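Local coordinates for enoyl-CoA hydratase/isomerase family protein (Pseudomonas syringae pv. tomato, PDB 3OT6) that probably acts on acyl-CoA substrates as an enzyme of the crotonase type, its exact reaction being unknown, at residues S5-Y10 with L21-V26; L112-D117 with D149-S154; I128-V133 with A174-K179. All blocks are in the same frame, centred on the assembly; numbering follows the deposited sequence.

Contact 1 (S5-Y10 with L21-V26)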
loop_
_atom_site.group_PDB
_atom_site.type_symbol
_atom_site.label_atom_id
_atom_site.label_comp_id
_atom_site.label_asym_id
_atom_site.label_seq_id
_atom_site.Cartn_x
_atom_site.Cartn_y
_atom_site.Cartn_z
ATOM N N SER A 5 -17.558 6.804 -2.399
ATOM C CA SER A 5 -17.209 6.391 -3.761
ATOM C C SER A 5 -16.384 7.429 -4.497
ATOM O O SER A 5 -15.812 7.107 -5.493
ATOM C CB SER A 5 -18.407 5.948 -4.587
ATOM O OG SER A 5 -19.344 6.980 -4.680
ATOM N N ASP A 6 -16.259 8.652 -4.011
ATOM C CA ASP A 6 -15.265 9.534 -4.624
ATOM C C ASP A 6 -13.891 9.360 -3.988
ATOM O O ASP A 6 -12.910 9.387 -4.717
ATOM C CB ASP A 6 -15.701 11.018 -4.654
ATOM C CG ASP A 6 -17.140 11.213 -5.240
ATOM O OD1 ASP A 6 -17.434 10.636 -6.332
ATOM O OD2 ASP A 6 -17.967 11.916 -4.589
ATOM N N LEU A 7 -13.833 9.179 -2.658
ATOM C CA LEU A 7 -12.594 8.862 -1.906
ATOM C C LEU A 7 -11.749 7.682 -2.479
ATOM O O LEU A 7 -10.542 7.846 -2.793
ATOM C CB LEU A 7 -12.907 8.555 -0.432
ATOM C CG LEU A 7 -12.979 9.709 0.568
ATOM C CD1 LEU A 7 -12.818 9.172 1.982
ATOM C CD2 LEU A 7 -11.970 10.841 0.293
ATOM N N VAL A 8 -12.366 6.500 -2.560
ATOM C CA VAL A 8 -11.784 5.432 -3.300
ATOM C C VAL A 8 -12.860 5.037 -4.329
ATOM O O VAL A 8 -13.851 4.386 -3.957
ATOM C CB VAL A 8 -11.385 4.231 -2.338
ATOM C CG1 VAL A 8 -10.958 3.038 -3.108
ATOM C CG2 VAL A 8 -10.304 4.656 -1.263
ATOM N N SER A 9 -12.725 5.478 -5.588
ATOM C CA SER A 9 -13.713 5.077 -6.610
ATOM C C SER A 9 -13.505 3.600 -7.037
ATOM O O SER A 9 -12.362 3.094 -7.058
ATOM C CB SER A 9 -13.640 5.977 -7.820
ATOM O OG SER A 9 -12.386 5.745 -8.443
ATOM N N TYR A 10 -14.584 2.891 -7.355
ATOM C CA TYR A 10 -14.443 1.518 -7.812
ATOM C C TYR A 10 -14.889 1.374 -9.257
ATOM O O TYR A 10 -16.024 1.580 -9.590
ATOM C CB TYR A 10 -15.270 0.617 -6.912
ATOM C CG TYR A 10 -15.190 -0.861 -7.210
ATOM C CD1 TYR A 10 -14.287 -1.681 -6.530
ATOM C CD2 TYR A 10 -16.056 -1.458 -8.136
ATOM C CE1 TYR A 10 -14.212 -3.045 -6.794
ATOM C CE2 TYR A 10 -15.986 -2.825 -8.400
ATOM C CZ TYR A 10 -15.059 -3.600 -7.733
ATOM O OH TYR A 10 -14.988 -4.935 -7.974
ATOM N N LEU A 21 -7.668 6.076 -5.377
ATOM C CA LEU A 21 -7.754 6.884 -4.192
ATOM C C LEU A 21 -7.762 8.311 -4.660
ATOM O O LEU A 21 -6.992 8.683 -5.551
ATOM C CB LEU A 21 -6.546 6.636 -3.301
ATOM C CG LEU A 21 -6.346 7.491 -2.044
ATOM C CD1 LEU A 21 -7.555 7.528 -1.059
ATOM C CD2 LEU A 21 -5.044 7.088 -1.347
ATOM N N ASN A 22 -8.646 9.107 -4.079
ATOM C CA ASN A 22 -8.722 10.522 -4.397
ATOM C C ASN A 22 -9.191 11.363 -3.179
ATOM O O ASN A 22 -10.400 11.594 -2.969
ATOM C CB ASN A 22 -9.630 10.690 -5.613
ATOM C CG ASN A 22 -9.821 12.129 -6.003
ATOM O OD1 ASN A 22 -9.074 13.018 -5.581
ATOM N ND2 ASN A 22 -10.843 12.374 -6.792
ATOM N N ASN A 23 -8.230 11.786 -2.365
ATOM C CA ASN A 23 -8.515 12.484 -1.126
ATOM C C ASN A 23 -7.678 13.779 -0.994
ATOM O O ASN A 23 -6.505 13.733 -0.613
ATOM C CB ASN A 23 -8.224 11.557 0.052
ATOM C CG ASN A 23 -8.521 12.216 1.397
ATOM O OD1 ASN A 23 -9.451 13.007 1.496
ATOM N ND2 ASN A 23 -7.740 11.891 2.437
ATOM N N GLY A 24 -8.254 14.928 -1.313
ATOM C CA GLY A 24 -7.521 16.184 -1.216
ATOM C C GLY A 24 -6.197 16.239 -1.980
ATOM O O GLY A 24 -5.990 15.532 -2.938
ATOM N N LYS A 25 -5.274 17.072 -1.515
ATOM C CA LYS A 25 -4.040 17.395 -2.249
ATOM C C LYS A 25 -3.032 16.231 -2.324
ATOM O O LYS A 25 -2.359 16.074 -3.332
ATOM C CB LYS A 25 -3.392 18.637 -1.579
ATOM C CG LYS A 25 -2.584 19.615 -2.488
ATOM C CD LYS A 25 -3.458 20.838 -2.994
ATOM C CE LYS A 25 -3.101 21.152 -4.500
ATOM N NZ LYS A 25 -3.766 22.355 -5.062
ATOM N N VAL A 26 -2.915 15.421 -1.271
ATOM C CA VAL A 26 -1.816 14.432 -1.189
ATOM C C VAL A 26 -2.279 12.981 -0.925
ATOM O O VAL A 26 -1.465 12.111 -0.493
ATOM C CB VAL A 26 -0.788 14.833 -0.071
ATOM C CG1 VAL A 26 0.031 16.095 -0.492
ATOM C CG2 VAL A 26 -1.485 15.029 1.289
#

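Contact 2 (L112-D117 with D149-S154)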
loop_
_atom_site.group_PDB
_atom_site.type_symbol
_atom_site.label_atom_id
_atom_site.label_comp_id
_atom_site.label_asym_id
_atom_site.label_seq_id
_atom_site.Cartn_x
_atom_site.Cartn_y
_atom_site.Cartn_z
ATOM N N LEU A 112 1.603 1.037 1.279
ATOM C CA LEU A 112 0.636 0.391 0.417
ATOM C C LEU A 112 1.369 -0.454 -0.613
ATOM O O LEU A 112 0.854 -1.528 -0.956
ATOM C CB LEU A 112 -0.277 1.381 -0.304
ATOM C CG LEU A 112 -1.160 2.269 0.543
ATOM C CD1 LEU A 112 -1.986 3.170 -0.443
ATOM C CD2 LEU A 112 -2.039 1.413 1.367
ATOM N N LEU A 113 2.521 0.019 -1.120
ATOM C CA LEU A 113 3.339 -0.759 -2.090
ATOM C C LEU A 113 3.960 -2.057 -1.506
ATOM O O LEU A 113 4.301 -3.011 -2.252
ATOM C CB LEU A 113 4.448 0.099 -2.717
ATOM C CG LEU A 113 4.073 1.444 -3.386
ATOM C CD1 LEU A 113 5.288 2.383 -3.342
ATOM C CD2 LEU A 113 3.585 1.168 -4.815
ATOM N N LEU A 114 4.148 -2.061 -0.192
ATOM C CA LEU A 114 4.669 -3.181 0.526
ATOM C C LEU A 114 3.545 -4.169 0.918
ATOM O O LEU A 114 3.809 -5.179 1.576
ATOM C CB LEU A 114 5.442 -2.677 1.761
ATOM C CG LEU A 114 6.646 -1.758 1.431
ATOM C CD1 LEU A 114 7.589 -1.546 2.623
ATOM C CD2 LEU A 114 7.465 -2.247 0.230
ATOM N N SER A 115 2.311 -3.910 0.482
ATOM C CA SER A 115 1.183 -4.703 0.920
ATOM C C SER A 115 0.521 -5.433 -0.268
ATOM O O SER A 115 -0.577 -5.909 -0.145
ATOM C CB SER A 115 0.144 -3.768 1.528
ATOM O OG SER A 115 0.676 -3.138 2.667
ATOM N N ALA A 116 1.166 -5.500 -1.414
ATOM C CA ALA A 116 0.492 -5.848 -2.646
ATOM C C ALA A 116 1.270 -7.003 -3.302
ATOM O O ALA A 116 2.381 -7.390 -2.852
ATOM C CB ALA A 116 0.504 -4.612 -3.593
ATOM N N ASP A 117 0.744 -7.464 -4.430
ATOM C CA ASP A 117 1.321 -8.605 -5.136
ATOM C C ASP A 117 2.288 -8.229 -6.242
ATOM O O ASP A 117 3.177 -9.008 -6.548
ATOM C CB ASP A 117 0.215 -9.498 -5.607
ATOM C CG ASP A 117 -0.519 -10.087 -4.426
ATOM O OD1 ASP A 117 0.176 -10.849 -3.663
ATOM O OD2 ASP A 117 -1.724 -9.730 -4.223
ATOM N N ASP A 149 9.855 -7.361 5.317
ATOM C CA ASP A 149 9.501 -8.524 4.577
ATOM C C ASP A 149 9.683 -8.288 3.108
ATOM O O ASP A 149 9.872 -9.262 2.390
ATOM C CB ASP A 149 8.031 -8.967 4.867
ATOM C CG ASP A 149 7.760 -10.402 4.387
ATOM O OD1 ASP A 149 8.411 -11.329 4.953
ATOM O OD2 ASP A 149 6.981 -10.602 3.418
ATOM N N ARG A 150 9.617 -7.035 2.640
ATOM C CA ARG A 150 9.675 -6.769 1.194
ATOM C C ARG A 150 10.963 -6.069 0.690
ATOM O O ARG A 150 11.320 -6.191 -0.497
ATOM C CB ARG A 150 8.464 -5.902 0.716
ATOM C CG ARG A 150 8.294 -5.880 -0.864
ATOM C CD ARG A 150 7.832 -7.281 -1.453
ATOM N NE ARG A 150 6.524 -7.556 -0.878
ATOM C CZ ARG A 150 5.356 -7.387 -1.495
ATOM N NH1 ARG A 150 5.276 -7.035 -2.771
ATOM N NH2 ARG A 150 4.252 -7.599 -0.818
ATOM N N LEU A 151 11.582 -5.257 1.539
ATOM C CA LEU A 151 12.666 -4.409 1.086
ATOM C C LEU A 151 13.985 -5.186 1.033
ATOM O O LEU A 151 14.207 -6.103 1.843
ATOM C CB LEU A 151 12.808 -3.199 1.993
ATOM C CG LEU A 151 11.613 -2.246 1.898
ATOM C CD1 LEU A 151 11.933 -1.023 2.716
ATOM C CD2 LEU A 151 11.134 -1.841 0.433
ATOM N N ARG A 152 14.825 -4.866 0.052
ATOM C CA ARG A 152 16.130 -5.463 -0.022
ATOM C C ARG A 152 16.895 -5.168 1.309
ATOM O O ARG A 152 16.879 -4.055 1.846
ATOM C CB ARG A 152 16.795 -4.920 -1.265
ATOM C CG ARG A 152 18.294 -4.779 -1.282
ATOM C CD ARG A 152 18.736 -4.365 -2.685
ATOM N NE ARG A 152 20.148 -3.966 -2.845
ATOM C CZ ARG A 152 21.253 -4.733 -2.714
ATOM N NH1 ARG A 152 21.223 -6.031 -2.342
ATOM N NH2 ARG A 152 22.438 -4.163 -2.934
ATOM N N LYS A 153 17.529 -6.189 1.872
ATOM C CA LYS A 153 18.136 -6.075 3.214
ATOM C C LYS A 153 18.965 -4.789 3.481
ATOM O O LYS A 153 18.933 -4.231 4.607
ATOM C CB LYS A 153 18.974 -7.309 3.545
ATOM C CG LYS A 153 18.146 -8.541 3.779
ATOM C CD LYS A 153 18.997 -9.770 3.830
ATOM C CE LYS A 153 18.179 -11.002 4.017
ATOM N NZ LYS A 153 18.136 -11.339 5.487
ATOM N N SER A 154 19.698 -4.321 2.470
ATOM C CA SER A 154 20.590 -3.213 2.729
ATOM C C SER A 154 19.890 -1.907 2.413
ATOM O O SER A 154 20.371 -0.868 2.798
ATOM C CB SER A 154 21.915 -3.372 1.964
ATOM O OG SER A 154 21.698 -3.234 0.571
#

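Contact 3 (I128-V133 with A174-K179)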
loop_
_atom_site.group_PDB
_atom_site.type_symbol
_atom_site.label_atom_id
_atom_site.label_comp_id
_atom_site.label_asym_id
_atom_site.label_seq_id
_atom_site.Cartn_x
_atom_site.Cartn_y
_atom_site.Cartn_z
ATOM N N ILE A 128 9.741 8.189 -3.236
ATOM C CA ILE A 128 9.078 7.081 -2.611
ATOM C C ILE A 128 9.889 6.681 -1.393
ATOM O O ILE A 128 11.124 6.436 -1.506
ATOM C CB ILE A 128 9.012 5.917 -3.566
ATOM C CG1 ILE A 128 8.109 6.244 -4.760
ATOM C CG2 ILE A 128 8.615 4.673 -2.809
ATOM C CD1 ILE A 128 8.300 5.307 -5.871
ATOM N N GLY A 129 9.253 6.620 -0.222
ATOM C CA GLY A 129 10.003 6.203 0.932
ATOM C C GLY A 129 9.253 6.419 2.201
ATOM O O GLY A 129 8.115 6.819 2.162
ATOM N N LEU A 130 9.947 6.212 3.320
ATOM C CA LEU A 130 9.387 6.172 4.619
ATOM C C LEU A 130 10.031 7.306 5.424
ATOM O O LEU A 130 11.160 7.182 5.935
ATOM C CB LEU A 130 9.692 4.801 5.266
ATOM C CG LEU A 130 9.094 3.604 4.528
ATOM C CD1 LEU A 130 9.497 2.285 5.234
ATOM C CD2 LEU A 130 7.545 3.722 4.377
ATOM N N ASN A 131 9.324 8.426 5.556
ATOM C CA ASN A 131 10.024 9.578 6.080
ATOM C C ASN A 131 9.794 9.756 7.551
ATOM O O ASN A 131 10.165 10.774 8.111
ATOM C CB ASN A 131 9.682 10.834 5.290
ATOM C CG ASN A 131 8.241 11.247 5.455
ATOM O OD1 ASN A 131 7.389 10.487 5.893
ATOM N ND2 ASN A 131 7.968 12.452 5.104
ATOM N N GLU A 132 9.190 8.762 8.192
ATOM C CA GLU A 132 8.708 9.006 9.521
ATOM C C GLU A 132 9.810 9.405 10.501
ATOM O O GLU A 132 9.571 10.220 11.412
ATOM C CB GLU A 132 7.685 7.947 10.081
ATOM C CG GLU A 132 7.557 6.581 9.500
ATOM C CD GLU A 132 6.897 6.479 8.103
ATOM O OE1 GLU A 132 5.753 6.010 7.980
ATOM O OE2 GLU A 132 7.555 6.803 7.101
ATOM N N VAL A 133 11.008 8.850 10.307
ATOM C CA VAL A 133 12.111 9.103 11.227
ATOM C C VAL A 133 12.591 10.544 11.007
ATOM O O VAL A 133 13.129 11.181 11.922
ATOM C CB VAL A 133 13.266 8.069 11.137
ATOM C CG1 VAL A 133 14.653 8.682 11.600
ATOM C CG2 VAL A 133 12.938 6.907 11.986
ATOM N N ALA A 174 15.222 -0.757 -4.313
ATOM C CA ALA A 174 15.059 -1.065 -2.854
ATOM C C ALA A 174 13.910 -2.061 -2.536
ATOM O O ALA A 174 13.889 -2.648 -1.445
ATOM C CB ALA A 174 14.922 0.212 -1.977
ATOM N N GLY A 175 12.959 -2.224 -3.449
ATOM C CA GLY A 175 11.873 -3.173 -3.241
ATOM C C GLY A 175 10.484 -2.587 -3.076
ATOM O O GLY A 175 9.514 -3.332 -2.870
ATOM N N PHE A 176 10.371 -1.247 -3.160
ATOM C CA PHE A 176 9.066 -0.597 -3.179
ATOM C C PHE A 176 8.318 -0.895 -4.476
ATOM O O PHE A 176 7.059 -0.944 -4.453
ATOM C CB PHE A 176 9.177 0.907 -2.970
ATOM C CG PHE A 176 9.621 1.280 -1.587
ATOM C CD1 PHE A 176 8.689 1.336 -0.542
ATOM C CD2 PHE A 176 10.959 1.597 -1.325
ATOM C CE1 PHE A 176 9.112 1.631 0.773
ATOM C CE2 PHE A 176 11.379 1.912 -0.009
ATOM C CZ PHE A 176 10.458 1.924 1.029
ATOM N N LEU A 177 9.061 -1.107 -5.578
ATOM C CA LEU A 177 8.470 -1.215 -6.925
ATOM C C LEU A 177 9.028 -2.443 -7.597
ATOM O O LEU A 177 10.142 -2.805 -7.331
ATOM C CB LEU A 177 8.825 0.036 -7.767
ATOM C CG LEU A 177 8.234 1.407 -7.371
ATOM C CD1 LEU A 177 8.618 2.499 -8.370
ATOM C CD2 LEU A 177 6.660 1.395 -7.108
ATOM N N ASP A 178 8.282 -3.069 -8.492
ATOM C CA ASP A 178 8.819 -4.160 -9.352
ATOM C C ASP A 178 9.099 -3.643 -10.775
ATOM O O ASP A 178 9.825 -4.285 -11.548
ATOM C CB ASP A 178 7.830 -5.356 -9.376
ATOM C CG ASP A 178 7.428 -5.795 -7.956
ATOM O OD1 ASP A 178 8.378 -6.114 -7.201
ATOM O OD2 ASP A 178 6.200 -5.765 -7.582
ATOM N N LYS A 179 8.524 -2.482 -11.118
ATOM C CA LYS A 179 8.650 -1.985 -12.475
ATOM C C LYS A 179 8.440 -0.489 -12.504
ATOM O O LYS A 179 7.557 0.052 -11.802
ATOM C CB LYS A 179 7.621 -2.686 -13.417
ATOM C CG LYS A 179 7.778 -2.440 -14.904
ATOM C CD LYS A 179 6.597 -3.072 -15.718
ATOM C CE LYS A 179 6.763 -4.585 -15.965
ATOM N NZ LYS A 179 8.163 -4.946 -16.496
#

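Contact 1 (S5-Y10 with L21-V26)
Leu21 pairs with Val8 at the open end of the hairpin made by strands 8-13 and 16-21. The two residues form an antiparallel non-hydrogen-bonded pair, with 4.4 Å from Val8 CA to Leu21 CA. Their side chains lie on the same face of the sheet and cross at a slant. With CG anti to N (chi1 174°), Leu21 turns its CD1 branch toward the first segment. Leu21 CD1 lies 4.0 Å from Val8 CG2, and the same methyl lies 3.5 Å from Leu7 O. The CA of Leu21 also makes a CA-H...O contact with that oxygen, at 3.3 Å from Leu21 CA to Leu7 O. Ile29 and Val33 cover Leu21 further.

Asn22 supplies the one hydrogen bond between the segments. Its backbone N donates to the carbonyl of Leu7, the last residue of helix 4-7, with 2.6 Å from Asn22 N to Leu7 O. The N-H points fairly straight at the oxygen (159°), but the donor is tilted 22° from the carbonyl plane. Asn22 CB packs against the backbone of Asp6, 3.6 Å from Asp6 O.

Asn23 lies beside Leu7, and the two side chains point the same way. Leu7 CD2 rests 3.5 Å from Asn23 OD1 and also touches CB and CG of the asparagine. The amide ND2 is turned to another partner, the carbonyl O of Ala28.

This is the start of the six-stranded sheet of the crotonase fold. The carbonyl of Val8 binds a 2-methyl-2,4-pentanediol molecule, probably from the crystallisation liquor. The Leu7 carbonyl takes one N-H and one weaker C-H from consecutive residues. The chain leaving strand 16-21 is therefore tied to the helix end mainly through backbone atoms, with Val8 and Leu21 adding apolar contact on one face of the sheet.

Contact 2 (L112-D117 with D149-S154)
Arg150 reaches across to the carbonyl of Ala116 and grips it end-on with two nitrogens. The distances are 2.8 Å from Arg150 NH2 to Ala116 O and 2.9 Å from Arg150 NH1 to the same oxygen. Neither bond is straight, with N-H...O angles of 148° and 139°, because both donors share one atom. The oxygen sits at the edge of the guanidinium, close to its plane, so the paired bonds should limit rotation of the group. NH2 lies in the plane of the carbonyl, while NH1 is well tilted from it. The Arg150 chain leaves with CG anti to its backbone N and bends at chi2 and chi3, which swings the guanidinium over to the loop. Leu113 O lies over one face of the group.

The close packing continues along the aliphatic stem. Leu114 and the Arg150 stem run alongside each other, pointing opposite ways, with 3.8 Å from Leu114 CD2 to Arg150 CB. The same methyl meets Leu151, at 3.7 Å from Leu114 CD2 to Leu151 CD2, and the two leucines lie roughly perpendicular.

The segment 112-117 carries the last residues of helix 108-113 and the turn that leads to strand 118-122 of the crotonase fold. In relatives, the start of the helix at this place borders the oxyanion hole. The present contact is at its other end.

Asp117 is a separately held charge. It points away from Arg150, with 5.9 Å from Asp117 OD1 to Arg150 NH2, and its carboxylate makes salt bridges with Arg213 and Lys209. Arg119, which forms a salt bridge with Asp178, comes close to Arg150 with like charge. The loose side begins beyond Leu151, where the chain turns to the surface and Arg152 and Lys153 are exposed.

Contact 3 (I128-V133 with A174-K179)
Ile128 points its CB toward Phe176 and Leu177 and divides its two branches between them. At CB the chain splits. The CG2 methyl, anti to the backbone N, goes to the phenylalanine. Ile128 CG2 lies 3.7 Å from Phe176 CG and also touches CB of that residue. It makes an off-centre CH-pi contact, 4.2 Å from Ile128 CG2 to the centroid of the Phe176 ring and 30° off the ring normal. The other branch starts at CG1, beside the backbone N, and runs on extended (chi2 165°). This carries the tip to the leucine, with 3.8 Å from Ile128 CD1 to Leu177 CD1.

Strand 128-129 belongs to the smaller four-stranded sheet of the crotonase fold, between strands 103-106 and 165-166. The segment 174-179 leads from helix 168-174 to strand 179-181, at the edge of the six-stranded sheet. The helix ends in a Schellman motif at Gly175, just before the phenylalanine. Ala171 of that helix touches both Ile128 and Phe176.

The far end of the Phe176 ring meets the next residues of the strand and its loop. Gly129 CA lies 4.3 Å from Phe176 CZ. Leu130 comes to the ring edge, near its plane, with 4.1 Å from Leu130 CG to Phe176 CZ. The side chains of Leu130 and Phe176 run at a slant to each other. All five residues are buried. Ser159 of helix 153-160 touches both Phe176 and Leu130.

Overall arrangement
Contacts 2 and 3 are neighbours, with centres about 8 Å apart, and their segments alternate along the chain. They touch directly. Arg152 N probably donates a hydrogen bond to Ala174 O (2.8 Å), and Leu113 CB packs on Phe176 O at 3.3 Å. Arg119 links them too, bonding to Leu113 O, Gly175 O and Asp178. Helix 108-113, whose start probably borders the oxyanion hole as in relatives, ends at contact 2. Contact 1 lies apart, its centre about 24 Å from that of contact 2 and about 22 Å from that of contact 3. It is across the chain's centre from contact 2, and the pentanediol lies there.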